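Local coordinates for protein TssK (Serratia sp. FS14, PDB 5Y0E) that probably serves as a trimeric baseplate component of the bacterial type VI secretion system, linking the baseplate to the membrane complex, at residues D205-L210 and G246-A251; Q212-M217 and Q239-H244; Q268-L273 and M302-Q307. All coordinates share one frame; numbering follows the deposited sequence.

Interaction 1. Residues D205-L210 and G246-A251; sequences DLQGLL and GQVSHA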
ATOM      1  N   ASP A 205       6.656   4.503  15.018  1.00 40.58           N
ATOM      2  CA  ASP A 205       6.886   3.366  15.895  1.00 41.81           C
ATOM      3  C   ASP A 205       7.002   2.069  15.116  1.00 40.01           C
ATOM      4  O   ASP A 205       7.916   1.278  15.347  1.00 37.94           O
ATOM      5  CB  ASP A 205       5.767   3.259  16.916  1.00 46.29           C
ATOM      6  CG  ASP A 205       5.858   4.308  17.972  1.00 49.63           C
ATOM      7  OD1 ASP A 205       6.950   4.850  18.187  1.00 56.13           O
ATOM      8  OD2 ASP A 205       4.831   4.592  18.583  1.00 47.21           O
ATOM      9  N   LEU A 206       6.070   1.816  14.207  1.00 36.94           N
ATOM     10  CA  LEU A 206       6.113   0.555  13.485  1.00 35.39           C
ATOM     11  C   LEU A 206       7.399   0.423  12.678  1.00 37.83           C
ATOM     12  O   LEU A 206       7.968  -0.667  12.572  1.00 38.26           O
ATOM     13  CB  LEU A 206       4.893   0.429  12.593  1.00 33.87           C
ATOM     14  CG  LEU A 206       4.912  -0.824  11.747  1.00 32.30           C
ATOM     15  CD1 LEU A 206       4.906  -2.031  12.655  1.00 30.56           C
ATOM     16  CD2 LEU A 206       3.744  -0.858  10.811  1.00 29.51           C
ATOM     17  N   GLN A 207       7.896   1.530  12.135  1.00 36.99           N
ATOM     18  CA  GLN A 207       9.121   1.457  11.366  1.00 34.78           C
ATOM     19  C   GLN A 207      10.287   1.063  12.254  1.00 37.18           C
ATOM     20  O   GLN A 207      11.092   0.210  11.884  1.00 42.94           O
ATOM     21  CB  GLN A 207       9.367   2.783  10.649  1.00 34.18           C
ATOM     22  CG  GLN A 207      10.691   2.851   9.898  1.00 42.82           C
ATOM     23  CD  GLN A 207      10.837   4.072   8.984  1.00 42.88           C
ATOM     24  OE1 GLN A 207      10.830   3.949   7.768  1.00 41.57           O
ATOM     25  NE2 GLN A 207      10.979   5.237   9.572  1.00 44.63           N
ATOM     26  N   GLY A 208      10.375   1.635  13.445  1.00 35.36           N
ATOM     27  CA  GLY A 208      11.486   1.312  14.312  1.00 37.09           C
ATOM     28  C   GLY A 208      11.441  -0.118  14.795  1.00 37.90           C
ATOM     29  O   GLY A 208      12.469  -0.774  14.925  1.00 37.85           O
ATOM     30  N   LEU A 209      10.253  -0.624  15.064  1.00 37.45           N
ATOM     31  CA  LEU A 209      10.134  -2.029  15.380  1.00 36.24           C
ATOM     32  C   LEU A 209      10.613  -2.871  14.213  1.00 37.55           C
ATOM     33  O   LEU A 209      11.438  -3.777  14.381  1.00 37.11           O
ATOM     34  CB  LEU A 209       8.694  -2.355  15.748  1.00 35.64           C
ATOM     35  CG  LEU A 209       8.478  -3.727  16.380  1.00 44.26           C
ATOM     36  CD1 LEU A 209       9.437  -4.004  17.547  1.00 44.33           C
ATOM     37  CD2 LEU A 209       7.077  -3.785  16.869  1.00 39.80           C
ATOM     38  N   LEU A 210      10.144  -2.554  13.008  1.00 35.73           N
ATOM     39  CA  LEU A 210      10.571  -3.345  11.872  1.00 32.50           C
ATOM     40  C   LEU A 210      12.066  -3.214  11.642  1.00 35.75           C
ATOM     41  O   LEU A 210      12.714  -4.181  11.246  1.00 36.33           O
ATOM     42  CB  LEU A 210       9.788  -2.959  10.635  1.00 30.70           C
ATOM     43  CG  LEU A 210       8.300  -3.214  10.742  1.00 31.72           C
ATOM     44  CD1 LEU A 210       7.587  -2.627   9.552  1.00 32.68           C
ATOM     45  CD2 LEU A 210       8.012  -4.683  10.863  1.00 32.18           C
ATOM     46  N   GLY A 246       9.791  -1.736   3.441  1.00 32.56           N
ATOM     47  CA  GLY A 246       9.613  -0.874   2.309  1.00 34.07           C
ATOM     48  C   GLY A 246       8.282  -0.192   2.353  1.00 32.04           C
ATOM     49  O   GLY A 246       8.178   0.991   2.066  1.00 37.74           O
ATOM     50  N   GLN A 247       7.261  -0.944   2.729  1.00 33.19           N
ATOM     51  CA  GLN A 247       5.914  -0.406   2.801  1.00 35.09           C
ATOM     52  C   GLN A 247       5.837   0.751   3.773  1.00 36.04           C
ATOM     53  O   GLN A 247       5.232   1.779   3.466  1.00 41.31           O
ATOM     54  CB  GLN A 247       4.933  -1.498   3.210  1.00 33.17           C
ATOM     55  CG  GLN A 247       3.517  -1.228   2.839  1.00 35.75           C
ATOM     56  CD  GLN A 247       2.537  -2.169   3.499  1.00 35.44           C
ATOM     57  OE1 GLN A 247       2.187  -1.971   4.641  1.00 42.56           O
ATOM     58  NE2 GLN A 247       2.077  -3.179   2.786  1.00 35.20           N
ATOM     59  N   VAL A 248       6.452   0.606   4.941  1.00 34.40           N
ATOM     60  CA  VAL A 248       6.306   1.621   5.967  1.00 34.64           C
ATOM     61  C   VAL A 248       7.226   2.786   5.672  1.00 37.14           C
ATOM     62  O   VAL A 248       6.872   3.936   5.928  1.00 37.99           O
ATOM     63  CB  VAL A 248       6.535   1.029   7.377  1.00 34.61           C
ATOM     64  CG1 VAL A 248       7.985   0.904   7.723  1.00 35.26           C
ATOM     65  CG2 VAL A 248       5.863   1.860   8.426  1.00 33.88           C
ATOM     66  N   SER A 249       8.388   2.515   5.084  1.00 37.80           N
ATOM     67  CA  SER A 249       9.250   3.590   4.611  1.00 40.59           C
ATOM     68  C   SER A 249       8.515   4.507   3.649  1.00 37.97           C
ATOM     69  O   SER A 249       8.586   5.728   3.757  1.00 40.12           O
ATOM     70  CB  SER A 249      10.468   3.007   3.919  1.00 38.59           C
ATOM     71  OG  SER A 249      11.414   4.014   3.735  1.00 39.87           O
ATOM     72  N   HIS A 250       7.819   3.930   2.689  1.00 35.59           N
ATOM     73  CA  HIS A 250       7.036   4.747   1.788  1.00 37.56           C
ATOM     74  C   HIS A 250       6.010   5.564   2.557  1.00 40.04           C
ATOM     75  O   HIS A 250       5.864   6.766   2.334  1.00 42.26           O
ATOM     76  CB  HIS A 250       6.358   3.863   0.749  1.00 37.05           C
ATOM     77  CG  HIS A 250       5.761   4.625  -0.383  1.00 37.74           C
ATOM     78  ND1 HIS A 250       6.527   5.219  -1.362  1.00 36.08           N
ATOM     79  CD2 HIS A 250       4.478   4.910  -0.682  1.00 37.06           C
ATOM     80  CE1 HIS A 250       5.734   5.819  -2.224  1.00 35.31           C
ATOM     81  NE2 HIS A 250       4.486   5.655  -1.829  1.00 34.24           N
ATOM     82  N   ALA A 251       5.290   4.921   3.474  1.00 40.53           N
ATOM     83  CA  ALA A 251       4.316   5.636   4.287  1.00 39.78           C
ATOM     84  C   ALA A 251       4.973   6.756   5.067  1.00 38.96           C
ATOM     85  O   ALA A 251       4.462   7.873   5.124  1.00 40.40           O
ATOM     86  CB  ALA A 251       3.626   4.661   5.234  1.00 35.95           C
TER
HETATM   87  O   HOH W   1      13.073   5.259   5.949  1.00 52.64           O
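Helices 197-222 and 229-253 pass each other at Q207 and V248, with the axes of the segments 205-210 and 246-251 closing to 9.6 Å and running close to antiparallel, 147° between their directions. V248 is the centre of the contact, and it buries more than any other residue of the two segments. Its two methyls split the work. CG1 lies against the start of the Q207 side chain, 3.7 Å from Q207 CB, and also meets the methyl of L210 at 4.0 Å from L210 CD1. CG2 reaches the other way, to L206 CD2 at 4.2 Å. The valine's own torsion sets this up: with chi1 at 81°, CG1 is tucked in between N and C of its own backbone while CG2 lies anti to N. Two leucine ends and the aliphatic part of a glutamine thus meet V248 from the side of helix 197-222.

The two helices form an antiparallel hairpin within the helical bundle that makes up the middle of the TssK chain. Helix 259-273 lies next to the same surface, where W266 touches L206 and F269 touches L210. On the far side of helix 229-253, H250 NE2 hydrogen-bonds to E260 OE2 of the second subunit, so helix 229-253 is held between its own bundle and a neighbouring chain.

Past its apolar stem, Q207 keeps an extended chain (chi2 170°) that carries the amide across to S249. OE1 comes to rest 3.5 Å from S249 CA without a direct bond to the serine hydroxyl. A water spans the gap instead, donating to Q207 OE1 at 3.2 Å and pairing with S249 OG at 3.0 Å.

Interaction 2. Residues Q212-M217 and Q239-H244; sequences QRSQQM and QLINRH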
ATOM      1  N   GLN A 212      14.237  -2.858  14.033  1.00 36.64           N
ATOM      2  CA  GLN A 212      14.869  -3.629  15.089  1.00 38.02           C
ATOM      3  C   GLN A 212      14.802  -5.122  14.785  1.00 38.44           C
ATOM      4  O   GLN A 212      15.823  -5.815  14.807  1.00 37.96           O
ATOM      5  CB  GLN A 212      14.228  -3.281  16.428  1.00 37.66           C
ATOM      6  CG  GLN A 212      14.603  -1.899  16.917  1.00 38.85           C
ATOM      7  CD  GLN A 212      13.566  -1.255  17.825  1.00 40.95           C
ATOM      8  OE1 GLN A 212      12.556  -1.845  18.149  1.00 45.93           O
ATOM      9  NE2 GLN A 212      13.825  -0.034  18.235  1.00 47.84           N
ATOM     10  N   ARG A 213      13.628  -5.624  14.434  1.00 36.35           N
ATOM     11  CA  ARG A 213      13.518  -7.060  14.256  1.00 38.53           C
ATOM     12  C   ARG A 213      14.258  -7.511  13.016  1.00 37.98           C
ATOM     13  O   ARG A 213      14.824  -8.607  12.982  1.00 42.42           O
ATOM     14  CB  ARG A 213      12.050  -7.478  14.196  1.00 35.49           C
ATOM     15  CG  ARG A 213      11.302  -7.246  15.494  1.00 35.34           C
ATOM     16  CD  ARG A 213      12.083  -7.704  16.671  1.00 37.40           C
ATOM     17  NE  ARG A 213      12.471  -9.098  16.577  1.00 38.73           N
ATOM     18  CZ  ARG A 213      13.615  -9.578  17.053  1.00 43.48           C
ATOM     19  NH1 ARG A 213      14.482  -8.770  17.646  1.00 40.59           N
ATOM     20  NH2 ARG A 213      13.899 -10.862  16.902  1.00 39.39           N
ATOM     21  N   SER A 214      14.261  -6.673  11.995  1.00 40.40           N
ATOM     22  CA  SER A 214      15.005  -6.954  10.779  1.00 39.08           C
ATOM     23  C   SER A 214      16.495  -7.093  11.049  1.00 38.98           C
ATOM     24  O   SER A 214      17.151  -8.011  10.556  1.00 39.56           O
ATOM     25  CB  SER A 214      14.757  -5.826   9.796  1.00 39.33           C
ATOM     26  OG  SER A 214      14.946  -6.288   8.504  1.00 48.23           O
ATOM     27  N   GLN A 215      17.052  -6.151  11.789  1.00 39.59           N
ATOM     28  CA  GLN A 215      18.470  -6.194  12.100  1.00 40.38           C
ATOM     29  C   GLN A 215      18.815  -7.471  12.849  1.00 44.66           C
ATOM     30  O   GLN A 215      19.783  -8.161  12.527  1.00 42.50           O
ATOM     31  CB  GLN A 215      18.831  -4.962  12.923  1.00 42.57           C
ATOM     32  CG  GLN A 215      20.289  -4.774  13.269  1.00 51.09           C
ATOM     33  CD  GLN A 215      20.478  -4.054  14.612  1.00 59.42           C
ATOM     34  OE1 GLN A 215      19.524  -3.899  15.391  1.00 54.42           O
ATOM     35  NE2 GLN A 215      21.712  -3.629  14.893  1.00 55.20           N
ATOM     36  N   GLN A 216      18.064  -7.758  13.876  1.00 42.08           N
ATOM     37  CA  GLN A 216      18.341  -8.898  14.679  1.00 42.73           C
ATOM     38  C   GLN A 216      18.119 -10.207  13.967  1.00 41.82           C
ATOM     39  O   GLN A 216      18.955 -11.052  13.997  1.00 44.34           O
ATOM     40  CB  GLN A 216      17.537  -8.812  15.964  1.00 45.36           C
ATOM     41  CG  GLN A 216      18.108  -9.597  17.110  1.00 49.15           C
ATOM     42  CD  GLN A 216      17.884 -11.064  16.944  1.00 48.90           C
ATOM     43  OE1 GLN A 216      16.810 -11.491  16.588  1.00 47.60           O
ATOM     44  NE2 GLN A 216      18.911 -11.834  17.168  1.00 45.79           N
ATOM     45  N   MET A 217      16.999 -10.374  13.312  1.00 38.81           N
ATOM     46  CA  MET A 217      16.760 -11.635  12.656  1.00 39.89           C
ATOM     47  C   MET A 217      17.745 -11.936  11.555  1.00 40.78           C
ATOM     48  O   MET A 217      18.181 -13.040  11.425  1.00 42.76           O
ATOM     49  CB  MET A 217      15.346 -11.715  12.151  1.00 37.97           C
ATOM     50  CG  MET A 217      14.352 -11.884  13.255  1.00 39.19           C
ATOM     51  SD  MET A 217      12.705 -12.103  12.657  1.00 39.13           S
ATOM     52  CE  MET A 217      12.650 -13.854  12.527  1.00 32.44           C
ATOM     53  N   GLN A 239      11.334 -12.334   5.893  1.00 37.45           N
ATOM     54  CA  GLN A 239      10.754 -11.964   4.615  1.00 38.02           C
ATOM     55  C   GLN A 239       9.561 -11.063   4.786  1.00 36.16           C
ATOM     56  O   GLN A 239       9.418 -10.069   4.071  1.00 40.50           O
ATOM     57  CB  GLN A 239      10.309 -13.193   3.867  1.00 34.61           C
ATOM     58  CG  GLN A 239      11.068 -13.484   2.703  1.00 37.60           C
ATOM     59  CD  GLN A 239      10.796 -14.870   2.252  1.00 43.93           C
ATOM     60  OE1 GLN A 239      11.405 -15.808   2.757  1.00 43.12           O
ATOM     61  NE2 GLN A 239       9.893 -15.025   1.286  1.00 41.24           N
ATOM     62  N   LEU A 240       8.655 -11.446   5.684  1.00 34.45           N
ATOM     63  CA  LEU A 240       7.450 -10.668   5.899  1.00 31.20           C
ATOM     64  C   LEU A 240       7.783  -9.329   6.515  1.00 32.80           C
ATOM     65  O   LEU A 240       7.181  -8.319   6.166  1.00 36.22           O
ATOM     66  CB  LEU A 240       6.478 -11.433   6.777  1.00 30.61           C
ATOM     67  CG  LEU A 240       5.157 -10.726   7.084  1.00 32.63           C
ATOM     68  CD1 LEU A 240       4.295 -10.672   5.879  1.00 31.46           C
ATOM     69  CD2 LEU A 240       4.435 -11.418   8.202  1.00 27.96           C
ATOM     70  N   ILE A 241       8.747  -9.310   7.424  1.00 32.29           N
ATOM     71  CA  ILE A 241       9.246  -8.055   7.954  1.00 31.95           C
ATOM     72  C   ILE A 241       9.877  -7.213   6.843  1.00 32.43           C
ATOM     73  O   ILE A 241       9.682  -6.001   6.784  1.00 32.72           O
ATOM     74  CB  ILE A 241      10.221  -8.352   9.109  1.00 34.17           C
ATOM     75  CG1 ILE A 241       9.464  -9.021  10.257  1.00 32.36           C
ATOM     76  CG2 ILE A 241      10.909  -7.132   9.599  1.00 29.61           C
ATOM     77  CD1 ILE A 241      10.331  -9.462  11.387  1.00 31.96           C
ATOM     78  N   ASN A 242      10.598  -7.845   5.926  1.00 32.25           N
ATOM     79  CA  ASN A 242      11.329  -7.088   4.916  1.00 36.51           C
ATOM     80  C   ASN A 242      10.392  -6.402   3.932  1.00 32.15           C
ATOM     81  O   ASN A 242      10.621  -5.255   3.561  1.00 33.07           O
ATOM     82  CB  ASN A 242      12.310  -7.997   4.199  1.00 31.28           C
ATOM     83  CG  ASN A 242      13.562  -8.210   4.991  1.00 35.38           C
ATOM     84  OD1 ASN A 242      13.879  -7.427   5.861  1.00 36.15           O
ATOM     85  ND2 ASN A 242      14.294  -9.252   4.676  1.00 35.70           N
ATOM     86  N   ARG A 243       9.319  -7.072   3.527  1.00 32.94           N
ATOM     87  CA  ARG A 243       8.317  -6.436   2.686  1.00 31.73           C
ATOM     88  C   ARG A 243       7.792  -5.150   3.308  1.00 34.00           C
ATOM     89  O   ARG A 243       7.585  -4.156   2.609  1.00 35.36           O
ATOM     90  CB  ARG A 243       7.155  -7.387   2.426  1.00 31.04           C
ATOM     91  CG  ARG A 243       6.028  -6.724   1.668  1.00 30.11           C
ATOM     92  CD  ARG A 243       4.714  -7.433   1.766  1.00 33.76           C
ATOM     93  NE  ARG A 243       4.883  -8.878   1.818  1.00 42.34           N
ATOM     94  CZ  ARG A 243       3.948  -9.731   2.215  1.00 41.24           C
ATOM     95  NH1 ARG A 243       2.780  -9.279   2.590  1.00 41.37           N
ATOM     96  NH2 ARG A 243       4.186 -11.034   2.244  1.00 39.80           N
ATOM     97  N   HIS A 244       7.561  -5.151   4.612  1.00 33.50           N
ATOM     98  CA  HIS A 244       6.975  -4.006   5.279  1.00 30.74           C
ATOM     99  C   HIS A 244       7.991  -2.940   5.673  1.00 33.47           C
ATOM    100  O   HIS A 244       7.606  -1.806   5.928  1.00 35.34           O
ATOM    101  CB  HIS A 244       6.172  -4.502   6.485  1.00 32.72           C
ATOM    102  CG  HIS A 244       4.955  -5.261   6.091  1.00 30.22           C
ATOM    103  ND1 HIS A 244       4.957  -6.620   5.905  1.00 33.19           N
ATOM    104  CD2 HIS A 244       3.709  -4.845   5.778  1.00 31.23           C
ATOM    105  CE1 HIS A 244       3.762  -7.013   5.510  1.00 31.21           C
ATOM    106  NE2 HIS A 244       2.989  -5.953   5.418  1.00 31.27           N
TER
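In the antiparallel helical hairpin of the TssK bundle, I241 of helix 229-253 presses onto R213, S214 and M217 of helix 197-222, nearer to the turn that joins the two helices. Their segment axes approach to 9.6 Å at 137°, and the CA atoms of S214 and I241 come closest. I241 spreads its two branches over different neighbours. CD1, at the end of the longer branch, touches both M217 SD and R213 CB, 3.8 Å from each; the methionine chain crosses the isoleucine at about a right angle. CG2 turns to S214 and stands 4.1 Å from S214 CB.

Only the root of R213 takes part in this packing. Its chain bends at chi2 and chi3 and carries the guanidinium away from I241, on along its own helix toward the C-terminal end, where NH2 bonds Q216 OE1 at 3.0 Å in a bent bond, 138° at the hydrogen.

N242 mainly serves the trimer. Its ND2 donates to S275 OG and to R280 O of the second subunit, which fixes the way the amide is turned. The side facing the hairpin presents OD1 to S214 OG, a weak hydrogen bond that remains doubtful because the place of that hydroxyl is less sure. R243 makes a salt bridge to E272 of the second subunit. One turn along from L240, H244 folds back on its own helix: ND1 points its N-H almost straight at L240 O, 2.8 Å away and in the plane of the imidazole.

Interaction 3. Residues Q268-L273 and M302-Q307; sequences QFATEL and MLLLRQ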
ATOM      1  N   GLN A 268      -3.631  -6.507   6.607  1.00 34.29           N
ATOM      2  CA  GLN A 268      -3.089  -7.676   5.940  1.00 33.14           C
ATOM      3  C   GLN A 268      -1.809  -8.130   6.609  1.00 32.55           C
ATOM      4  O   GLN A 268      -1.607  -9.323   6.824  1.00 37.87           O
ATOM      5  CB  GLN A 268      -2.846  -7.372   4.468  1.00 35.80           C
ATOM      6  CG  GLN A 268      -4.091  -7.232   3.629  1.00 39.68           C
ATOM      7  CD  GLN A 268      -3.796  -6.627   2.257  1.00 38.78           C
ATOM      8  OE1 GLN A 268      -3.231  -7.267   1.392  1.00 41.22           O
ATOM      9  NE2 GLN A 268      -4.165  -5.388   2.080  1.00 39.50           N
ATOM     10  N   PHE A 269      -0.932  -7.193   6.926  1.00 40.85           N
ATOM     11  CA  PHE A 269       0.230  -7.510   7.725  1.00 28.07           C
ATOM     12  C   PHE A 269      -0.175  -8.313   8.962  1.00 31.03           C
ATOM     13  O   PHE A 269       0.378  -9.372   9.235  1.00 35.60           O
ATOM     14  CB  PHE A 269       0.927  -6.205   8.084  1.00 30.23           C
ATOM     15  CG  PHE A 269       2.290  -6.368   8.677  1.00 35.19           C
ATOM     16  CD1 PHE A 269       2.915  -7.581   8.699  1.00 27.44           C
ATOM     17  CD2 PHE A 269       2.934  -5.286   9.229  1.00 29.51           C
ATOM     18  CE1 PHE A 269       4.138  -7.710   9.237  1.00 26.54           C
ATOM     19  CE2 PHE A 269       4.154  -5.414   9.773  1.00 28.60           C
ATOM     20  CZ  PHE A 269       4.759  -6.633   9.785  1.00 29.79           C
ATOM     21  N   ALA A 270      -1.186  -7.851   9.687  1.00 32.49           N
ATOM     22  CA  ALA A 270      -1.573  -8.534  10.910  1.00 32.82           C
ATOM     23  C   ALA A 270      -2.102  -9.927  10.617  1.00 34.74           C
ATOM     24  O   ALA A 270      -1.666 -10.907  11.227  1.00 33.18           O
ATOM     25  CB  ALA A 270      -2.607  -7.713  11.668  1.00 32.41           C
ATOM     26  N   THR A 271      -3.025 -10.047   9.676  1.00 43.36           N
ATOM     27  CA  THR A 271      -3.613 -11.356   9.474  1.00 29.55           C
ATOM     28  C   THR A 271      -2.613 -12.359   8.925  1.00 32.03           C
ATOM     29  O   THR A 271      -2.743 -13.549   9.194  1.00 34.27           O
ATOM     30  CB  THR A 271      -4.839 -11.264   8.579  1.00 33.92           C
ATOM     31  OG1 THR A 271      -4.464 -10.907   7.251  1.00 32.30           O
ATOM     32  CG2 THR A 271      -5.810 -10.273   9.150  1.00 28.13           C
ATOM     33  N   GLU A 272      -1.603 -11.922   8.178  1.00 32.41           N
ATOM     34  CA  GLU A 272      -0.563 -12.871   7.798  1.00 34.61           C
ATOM     35  C   GLU A 272       0.359 -13.185   8.977  1.00 32.32           C
ATOM     36  O   GLU A 272       0.900 -14.280   9.067  1.00 31.99           O
ATOM     37  CB  GLU A 272       0.241 -12.347   6.603  1.00 37.03           C
ATOM     38  CG  GLU A 272       1.171 -13.365   5.957  1.00 35.69           C
ATOM     39  CD  GLU A 272       1.900 -12.847   4.706  1.00 42.63           C
ATOM     40  OE1 GLU A 272       2.993 -13.345   4.419  1.00 44.47           O
ATOM     41  OE2 GLU A 272       1.388 -11.960   3.993  1.00 41.72           O
ATOM     42  N   LEU A 273       0.539 -12.240   9.882  1.00 33.26           N
ATOM     43  CA  LEU A 273       1.376 -12.474  11.048  1.00 34.95           C
ATOM     44  C   LEU A 273       0.775 -13.530  11.983  1.00 30.52           C
ATOM     45  O   LEU A 273       1.509 -14.311  12.582  1.00 32.87           O
ATOM     46  CB  LEU A 273       1.593 -11.138  11.748  1.00 37.18           C
ATOM     47  CG  LEU A 273       2.705 -10.925  12.752  1.00 35.55           C
ATOM     48  CD1 LEU A 273       3.955 -11.447  12.201  1.00 28.08           C
ATOM     49  CD2 LEU A 273       2.821  -9.457  13.056  1.00 29.65           C
ATOM     50  N   MET A 302      -2.531  -1.958  15.958  1.00 34.73           N
ATOM     51  CA  MET A 302      -1.201  -1.779  16.509  1.00 35.31           C
ATOM     52  C   MET A 302      -0.906  -2.842  17.550  1.00 39.82           C
ATOM     53  O   MET A 302       0.231  -3.321  17.662  1.00 39.41           O
ATOM     54  CB  MET A 302      -1.073  -0.386  17.111  1.00 37.89           C
ATOM     55  CG  MET A 302      -0.860   0.715  16.095  1.00 37.10           C
ATOM     56  SD  MET A 302       0.672   0.508  15.171  1.00 50.08           S
ATOM     57  CE  MET A 302       1.931   0.613  16.423  1.00 43.53           C
ATOM     58  N   LEU A 303      -1.922  -3.231  18.309  1.00 37.20           N
ATOM     59  CA  LEU A 303      -1.752  -4.282  19.299  1.00 36.10           C
ATOM     60  C   LEU A 303      -1.331  -5.573  18.637  1.00 38.51           C
ATOM     61  O   LEU A 303      -0.307  -6.160  18.988  1.00 39.70           O
ATOM     62  CB  LEU A 303      -3.052  -4.477  20.065  1.00 40.90           C
ATOM     63  CG  LEU A 303      -3.116  -4.249  21.562  1.00 49.29           C
ATOM     64  CD1 LEU A 303      -4.452  -4.588  22.034  1.00 51.91           C
ATOM     65  CD2 LEU A 303      -2.123  -5.058  22.295  1.00 52.41           C
ATOM     66  N   LEU A 304      -2.122  -6.037  17.674  1.00 34.56           N
ATOM     67  CA  LEU A 304      -1.773  -7.256  16.968  1.00 35.74           C
ATOM     68  C   LEU A 304      -0.351  -7.214  16.424  1.00 35.58           C
ATOM     69  O   LEU A 304       0.364  -8.215  16.462  1.00 40.49           O
ATOM     70  CB  LEU A 304      -2.764  -7.494  15.841  1.00 32.07           C
ATOM     71  CG  LEU A 304      -4.214  -7.719  16.288  1.00 33.81           C
ATOM     72  CD1 LEU A 304      -5.092  -7.633  15.083  1.00 31.98           C
ATOM     73  CD2 LEU A 304      -4.410  -9.071  16.965  1.00 32.13           C
ATOM     74  N   LEU A 305       0.080  -6.072  15.907  1.00 36.06           N
ATOM     75  CA  LEU A 305       1.400  -6.042  15.309  1.00 32.08           C
ATOM     76  C   LEU A 305       2.468  -6.084  16.375  1.00 37.18           C
ATOM     77  O   LEU A 305       3.491  -6.749  16.205  1.00 49.76           O
ATOM     78  CB  LEU A 305       1.547  -4.816  14.436  1.00 32.32           C
ATOM     79  CG  LEU A 305       0.552  -4.824  13.284  1.00 34.31           C
ATOM     80  CD1 LEU A 305       0.487  -3.465  12.595  1.00 31.68           C
ATOM     81  CD2 LEU A 305       0.932  -5.920  12.309  1.00 32.77           C
ATOM     82  N   ARG A 306       2.236  -5.414  17.501  1.00 36.07           N
ATOM     83  CA  ARG A 306       3.206  -5.497  18.582  1.00 36.15           C
ATOM     84  C   ARG A 306       3.270  -6.904  19.156  1.00 38.80           C
ATOM     85  O   ARG A 306       4.358  -7.400  19.459  1.00 42.69           O
ATOM     86  CB  ARG A 306       2.891  -4.460  19.652  1.00 38.89           C
ATOM     87  CG  ARG A 306       3.031  -3.025  19.125  1.00 42.19           C
ATOM     88  CD  ARG A 306       2.687  -1.958  20.133  1.00 46.98           C
ATOM     89  NE  ARG A 306       3.806  -1.039  20.305  1.00 57.34           N
ATOM     90  CZ  ARG A 306       3.784   0.257  20.007  1.00 55.79           C
ATOM     91  NH1 ARG A 306       2.684   0.821  19.525  1.00 51.30           N
ATOM     92  NH2 ARG A 306       4.869   0.992  20.209  1.00 52.14           N
ATOM     93  N   GLN A 307       2.137  -7.588  19.273  1.00 43.53           N
ATOM     94  CA  GLN A 307       2.190  -8.948  19.775  1.00 37.46           C
ATOM     95  C   GLN A 307       2.992  -9.835  18.851  1.00 41.07           C
ATOM     96  O   GLN A 307       3.765 -10.679  19.311  1.00 46.55           O
ATOM     97  CB  GLN A 307       0.788  -9.509  19.957  1.00 37.75           C
ATOM     98  CG  GLN A 307       0.054  -8.819  21.060  1.00 45.42           C
ATOM     99  CD  GLN A 307      -1.391  -9.259  21.174  1.00 58.86           C
ATOM    100  OE1 GLN A 307      -1.842 -10.188  20.487  1.00 57.84           O
ATOM    101  NE2 GLN A 307      -2.128  -8.601  22.065  1.00 58.58           N
TER
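The bump in this contact is the CD2 methyl of L305, and the hollow is built by F269, A270 and L273 on helix 259-273. Across the floor lies the A270 backbone, its CA 3.9 Å from L305 CD2. One wall is the F269 ring: the methyl sits over its face in a CH-pi contact, 4.1 Å from the centroid but displaced toward the CD2 edge, where L305 CD2 and F269 CD2 are 3.7 Å apart. The other wall is L273, whose CD2 comes within 4.1 Å of L305 CD2, the two leucines crossing at about a right angle. With CG of F269 anti to its backbone nitrogen (chi1 -168°), the ring stands up beside A270. H244 of helix 229-253 stacks on its opposite face, so the phenyl is held between an imidazole and a methyl.

A second, shallower fit lies beside the first. A270 is a small bump, and its CB meets the stem of L304 at 4.2 Å from L304 CB; the rest of L304 reaches the loop residue P287 at the more exposed margin. The segment axes approach to 9.3 Å here, where A270 faces L305, and they cross at 42° in broadly the same direction, as two neighbouring helices packed within a helical bundle.

From the N terminus, helix 197-222 supplies first 205-210 and then 212-217. The chain turns into helix 229-253, where 239-244 closes interaction 2; 246-251 closes interaction 1 shortly afterwards, so interaction 2 nests inside interaction 1, as expected of a hairpin zipped at two levels. Interaction 3 follows in series: helix 259-273 leads through a 20-residue connection without helix or strand to helix 294-309, which closes that loop. The hairpin meets the later helices at L210, L240 and F269. L210 touches I241, H244 and F269, joining all three interactions, while L240 packs on F269, E272 and L273.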